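Local coordinates for beta-galactosidase (PDB 4OIF), which probably hydrolyses terminal non-reducing beta-D-galactose residues in beta-D-galactosides, as a zinc-containing, trimeric member of glycoside hydrolase family 42, at residues 76-81 and 146-151; 55-60 and 67-72. All blocks are in the same frame, centred on the assembly; numbering follows the deposited sequence.

Contact 1. Residues 76-81 and 146-151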
# COMPACT_ATOMS: atom_id res chain seq x y z
N ASP A 76 -16.88 35.72 31.74
CA ASP A 76 -15.64 36.39 31.34
C ASP A 76 -15.65 36.83 29.88
O ASP A 76 -15.19 37.92 29.54
CB ASP A 76 -14.42 35.48 31.57
CG ASP A 76 -14.03 35.39 33.01
OD1 ASP A 76 -14.55 36.20 33.81
OD2 ASP A 76 -13.19 34.54 33.36
N ILE A 77 -16.13 35.96 29.01
CA ILE A 77 -16.15 36.28 27.60
C ILE A 77 -17.15 37.39 27.40
O ILE A 77 -16.89 38.34 26.64
CB ILE A 77 -16.47 35.06 26.75
CG1 ILE A 77 -15.23 34.16 26.67
CG2 ILE A 77 -16.95 35.45 25.34
CD1 ILE A 77 -15.52 32.82 26.09
N TYR A 78 -18.28 37.30 28.10
CA TYR A 78 -19.29 38.36 28.02
C TYR A 78 -18.71 39.72 28.47
O TYR A 78 -18.95 40.75 27.85
CB TYR A 78 -20.52 37.97 28.86
CG TYR A 78 -21.71 38.91 28.72
CD1 TYR A 78 -22.23 39.22 27.47
CD2 TYR A 78 -22.32 39.47 29.84
CE1 TYR A 78 -23.31 40.07 27.34
CE2 TYR A 78 -23.41 40.32 29.72
CZ TYR A 78 -23.89 40.61 28.46
OH TYR A 78 -24.97 41.45 28.31
N ARG A 79 -17.91 39.69 29.53
CA ARG A 79 -17.34 40.89 30.13
C ARG A 79 -16.53 41.70 29.13
O ARG A 79 -16.62 42.92 29.08
CB ARG A 79 -16.48 40.51 31.34
CG ARG A 79 -16.10 41.67 32.24
CD ARG A 79 -15.38 41.18 33.51
NE ARG A 79 -13.94 41.07 33.32
CZ ARG A 79 -13.26 39.94 33.39
NH1 ARG A 79 -13.87 38.81 33.68
NH2 ARG A 79 -11.95 39.95 33.19
N ILE A 80 -15.72 41.00 28.33
CA ILE A 80 -14.89 41.68 27.33
C ILE A 80 -15.63 41.90 26.01
O ILE A 80 -15.01 42.18 24.99
CB ILE A 80 -13.59 40.89 27.04
CG1 ILE A 80 -13.92 39.53 26.41
CG2 ILE A 80 -12.78 40.71 28.32
CD1 ILE A 80 -12.71 38.76 25.99
N GLY A 81 -16.95 41.75 26.03
CA GLY A 81 -17.75 42.09 24.87
C GLY A 81 -17.88 40.98 23.84
O GLY A 81 -18.18 41.25 22.69
N ASP A 146 -30.30 31.12 28.77
CA ASP A 146 -30.72 32.52 28.88
C ASP A 146 -29.54 33.47 29.08
O ASP A 146 -29.73 34.66 29.32
CB ASP A 146 -31.73 32.68 30.02
CG ASP A 146 -31.13 32.42 31.38
OD1 ASP A 146 -30.03 31.82 31.47
OD2 ASP A 146 -31.77 32.82 32.39
N HIS A 147 -28.33 32.95 28.98
CA HIS A 147 -27.15 33.80 29.17
C HIS A 147 -26.98 34.69 27.94
O HIS A 147 -27.06 34.21 26.81
CB HIS A 147 -25.90 32.96 29.40
CG HIS A 147 -24.75 33.75 29.94
ND1 HIS A 147 -24.05 34.67 29.19
CD2 HIS A 147 -24.15 33.73 31.16
CE1 HIS A 147 -23.09 35.20 29.93
NE2 HIS A 147 -23.13 34.64 31.13
N PRO A 148 -26.75 35.99 28.16
CA PRO A 148 -26.63 36.96 27.06
C PRO A 148 -25.48 36.66 26.07
O PRO A 148 -25.61 37.01 24.89
CB PRO A 148 -26.39 38.29 27.79
CG PRO A 148 -25.89 37.90 29.15
CD PRO A 148 -26.57 36.62 29.48
N ALA A 149 -24.41 36.03 26.51
CA ALA A 149 -23.31 35.68 25.60
C ALA A 149 -23.64 34.54 24.65
O ALA A 149 -22.94 34.34 23.65
CB ALA A 149 -22.06 35.33 26.39
N LEU A 150 -24.70 33.78 24.93
CA LEU A 150 -25.02 32.63 24.10
C LEU A 150 -25.47 33.06 22.72
O LEU A 150 -26.38 33.87 22.58
CB LEU A 150 -26.10 31.75 24.74
CG LEU A 150 -26.41 30.50 23.91
CD1 LEU A 150 -25.14 29.72 23.68
CD2 LEU A 150 -27.48 29.62 24.56
N LEU A 151 -24.84 32.51 21.69
CA LEU A 151 -25.14 32.93 20.32
C LEU A 151 -25.78 31.84 19.48
O LEU A 151 -26.75 32.07 18.75
CB LEU A 151 -23.88 33.40 19.61
CG LEU A 151 -24.19 34.06 18.27
CD1 LEU A 151 -24.85 35.42 18.50
CD2 LEU A 151 -22.95 34.20 17.40
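Tyr78, near the C-terminal end of helix 68-79, lays its phenol ring against the type I beta turn from His147 to Leu150 that leads into strand 150-154 of the TIM barrel. The side chain leaves the helix with CG anti to the backbone N (chi1 -173°), which directs the ring toward the turn. Pro148 sits over one face in a CH-pi contact, its CG 3.6 Å from the centroid of the Tyr78 ring and displaced toward the rim. His147 meets the same phenol differently: the two rings form an offset edge-to-face pair, planes at 81°, with the imidazole edge directed at the Tyr78 face. Deeper in, CB of Ala149 packs 3.9 Å from CB of Tyr78, beside Val84 of strand 83-87. The imidazole is held on both nitrogens, NE2 by Asp75 of the same helix and ND1 by the turn itself. A leucine in place of His147 would probably leave Asp75 and the N-H of Ala149 without their imidazole partner and remove the edge-to-face pairing with Tyr78. Beyond Tyr78 the helix closes in a Schellman motif, with Gly81 at positive phi. Within the turn, Ala149 N bonds to His147 ND1 over 3.0 Å, nearly in the imidazole plane.

Contact 2. Residues 55-60 and 67-72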
# COMPACT_ATOMS: atom_id res chain seq x y z
N TRP A 55 -16.81 17.18 27.73
CA TRP A 55 -17.66 16.28 28.51
C TRP A 55 -16.96 15.83 29.79
O TRP A 55 -17.52 15.90 30.89
CB TRP A 55 -18.07 15.06 27.67
CG TRP A 55 -19.30 14.35 28.21
CD1 TRP A 55 -19.75 14.34 29.50
CD2 TRP A 55 -20.23 13.56 27.46
NE1 TRP A 55 -20.89 13.59 29.60
CE2 TRP A 55 -21.22 13.10 28.36
CE3 TRP A 55 -20.33 13.19 26.11
CZ2 TRP A 55 -22.28 12.30 27.96
CZ3 TRP A 55 -21.40 12.40 25.72
CH2 TRP A 55 -22.36 11.96 26.64
N SER A 56 -15.73 15.36 29.64
CA SER A 56 -14.97 14.88 30.77
C SER A 56 -14.70 16.00 31.77
O SER A 56 -14.49 15.74 32.95
CB SER A 56 -13.67 14.25 30.27
OG SER A 56 -12.72 14.13 31.30
N ALA A 57 -14.71 17.25 31.32
CA ALA A 57 -14.51 18.38 32.22
C ALA A 57 -15.82 18.78 32.88
O ALA A 57 -15.83 19.34 33.97
CB ALA A 57 -13.93 19.57 31.47
N LEU A 58 -16.93 18.51 32.19
CA LEU A 58 -18.25 18.84 32.69
C LEU A 58 -18.78 17.74 33.61
O LEU A 58 -19.47 18.01 34.59
CB LEU A 58 -19.22 19.05 31.52
CG LEU A 58 -18.93 20.29 30.69
CD1 LEU A 58 -19.76 20.30 29.42
CD2 LEU A 58 -19.24 21.50 31.54
N GLU A 59 -18.46 16.49 33.28
CA GLU A 59 -18.92 15.37 34.08
C GLU A 59 -17.74 14.41 34.26
O GLU A 59 -17.66 13.38 33.60
CB GLU A 59 -20.12 14.69 33.41
CG GLU A 59 -20.86 13.67 34.27
CD GLU A 59 -22.08 13.07 33.57
OE1 GLU A 59 -22.29 13.35 32.37
OE2 GLU A 59 -22.84 12.31 34.22
N PRO A 60 -16.82 14.76 35.16
CA PRO A 60 -15.58 14.01 35.36
C PRO A 60 -15.85 12.55 35.73
O PRO A 60 -15.15 11.65 35.27
CB PRO A 60 -14.89 14.77 36.49
CG PRO A 60 -15.94 15.59 37.10
CD PRO A 60 -16.85 15.96 36.01
N PHE A 67 -19.73 22.48 36.48
CA PHE A 67 -20.10 23.56 35.56
C PHE A 67 -19.50 24.92 35.92
O PHE A 67 -19.61 25.86 35.13
CB PHE A 67 -21.63 23.71 35.49
CG PHE A 67 -22.32 22.61 34.76
CD1 PHE A 67 -22.20 22.49 33.38
CD2 PHE A 67 -23.11 21.70 35.44
CE1 PHE A 67 -22.85 21.48 32.70
CE2 PHE A 67 -23.76 20.68 34.76
CZ PHE A 67 -23.63 20.57 33.39
N GLU A 68 -18.89 25.04 37.09
CA GLU A 68 -18.45 26.35 37.58
C GLU A 68 -17.44 27.00 36.64
O GLU A 68 -17.57 28.20 36.31
CB GLU A 68 -17.87 26.23 38.99
CG GLU A 68 -18.82 25.61 40.02
CD GLU A 68 -18.92 24.08 39.90
OE1 GLU A 68 -17.86 23.41 39.84
OE2 GLU A 68 -20.05 23.54 39.87
N TRP A 69 -16.47 26.22 36.17
CA TRP A 69 -15.45 26.78 35.28
C TRP A 69 -16.10 27.34 34.00
O TRP A 69 -15.69 28.39 33.50
CB TRP A 69 -14.38 25.73 34.93
CG TRP A 69 -14.91 24.57 34.15
CD1 TRP A 69 -15.38 23.39 34.66
CD2 TRP A 69 -15.05 24.48 32.73
NE1 TRP A 69 -15.80 22.58 33.64
CE2 TRP A 69 -15.61 23.22 32.45
CE3 TRP A 69 -14.77 25.35 31.67
CZ2 TRP A 69 -15.88 22.80 31.15
CZ3 TRP A 69 -15.04 24.93 30.38
CH2 TRP A 69 -15.59 23.67 30.13
N LEU A 70 -17.13 26.66 33.50
CA LEU A 70 -17.79 27.10 32.27
C LEU A 70 -18.65 28.35 32.55
O LEU A 70 -18.77 29.24 31.68
CB LEU A 70 -18.61 25.95 31.65
CG LEU A 70 -19.46 26.25 30.41
CD1 LEU A 70 -18.63 26.81 29.26
CD2 LEU A 70 -20.18 25.00 29.97
N ASP A 71 -19.22 28.42 33.75
CA ASP A 71 -19.94 29.62 34.18
C ASP A 71 -19.02 30.81 34.09
O ASP A 71 -19.38 31.88 33.53
CB ASP A 71 -20.42 29.50 35.62
CG ASP A 71 -21.43 28.40 35.83
OD1 ASP A 71 -22.00 27.86 34.86
OD2 ASP A 71 -21.66 28.08 37.01
N LYS A 72 -17.83 30.62 34.64
CA LYS A 72 -16.86 31.70 34.67
C LYS A 72 -16.41 32.04 33.26
O LYS A 72 -16.20 33.21 32.95
CB LYS A 72 -15.67 31.37 35.56
CG LYS A 72 -14.55 32.39 35.44
CD LYS A 72 -13.88 32.72 36.76
CE LYS A 72 -12.80 33.78 36.58
NZ LYS A 72 -11.74 33.32 35.62
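Leu58 pushes its CD2 methyl against Phe67, Trp69 and Leu70, and this is the tightly packed part of a contact between helix 55-58 and the start of helix 68-79, joined by a short loop in the catalytic barrel domain. CD2 of Leu58 lies 3.6 Å from CD1 of Phe67 and equally far from CZ2 of Trp69, approaching both rings obliquely, while CD2 of Leu70 is 3.9 Å from CD2 of Leu58. The leucine crosses each aromatic side chain at about a right angle, and its CD2 is the branch nearest to all three partners. Toward the partly exposed side, formed by Ala57 and Trp69, the fit is sparser. There the indole of Trp69, turned by a chi1 of 64° that places CG between the backbone N and the carbonyl carbon, points NE1 to Ala57 O, which lies near the ring edge but tilted from its plane. Trp69 NE1 donates to Ala57 O over 3.3 Å, a long and bent bond (149°) that reaches the oxygen from above the carbonyl plane, and CB of Ala57 rests 3.8 Å from CZ2 of Trp69. The backbone N of Ser56 is hydrogen-bonded to Ser197 OG of a neighbouring subunit. Within the chain, Phe67 and Leu70 pack on Tyr144 of helix 127-144, and Trp55 lies against Thr133 and Ile136 of that helix.

In the fold
Followed from the N terminus, the chain leaves strand 47-50, forms helix 55-58 and, after a short loop, enters helix 68-79; contact 2 closes that loop locally, with six residues between its segments. The same helix then runs on to contact 1, whose much longer loop of 64 residues takes in strand 83-87 and helix 127-144 before returning at the start of strand 150-154. The two closures are in series, neither nested nor crossed, and their centres lie about 17 Å apart. Helix 68-79 is their common element: its N-terminal end is joined to helix 55-58, its last turn to the beta turn that leads into strand 150-154, which pairs with strand 83-87 in the parallel barrel sheet.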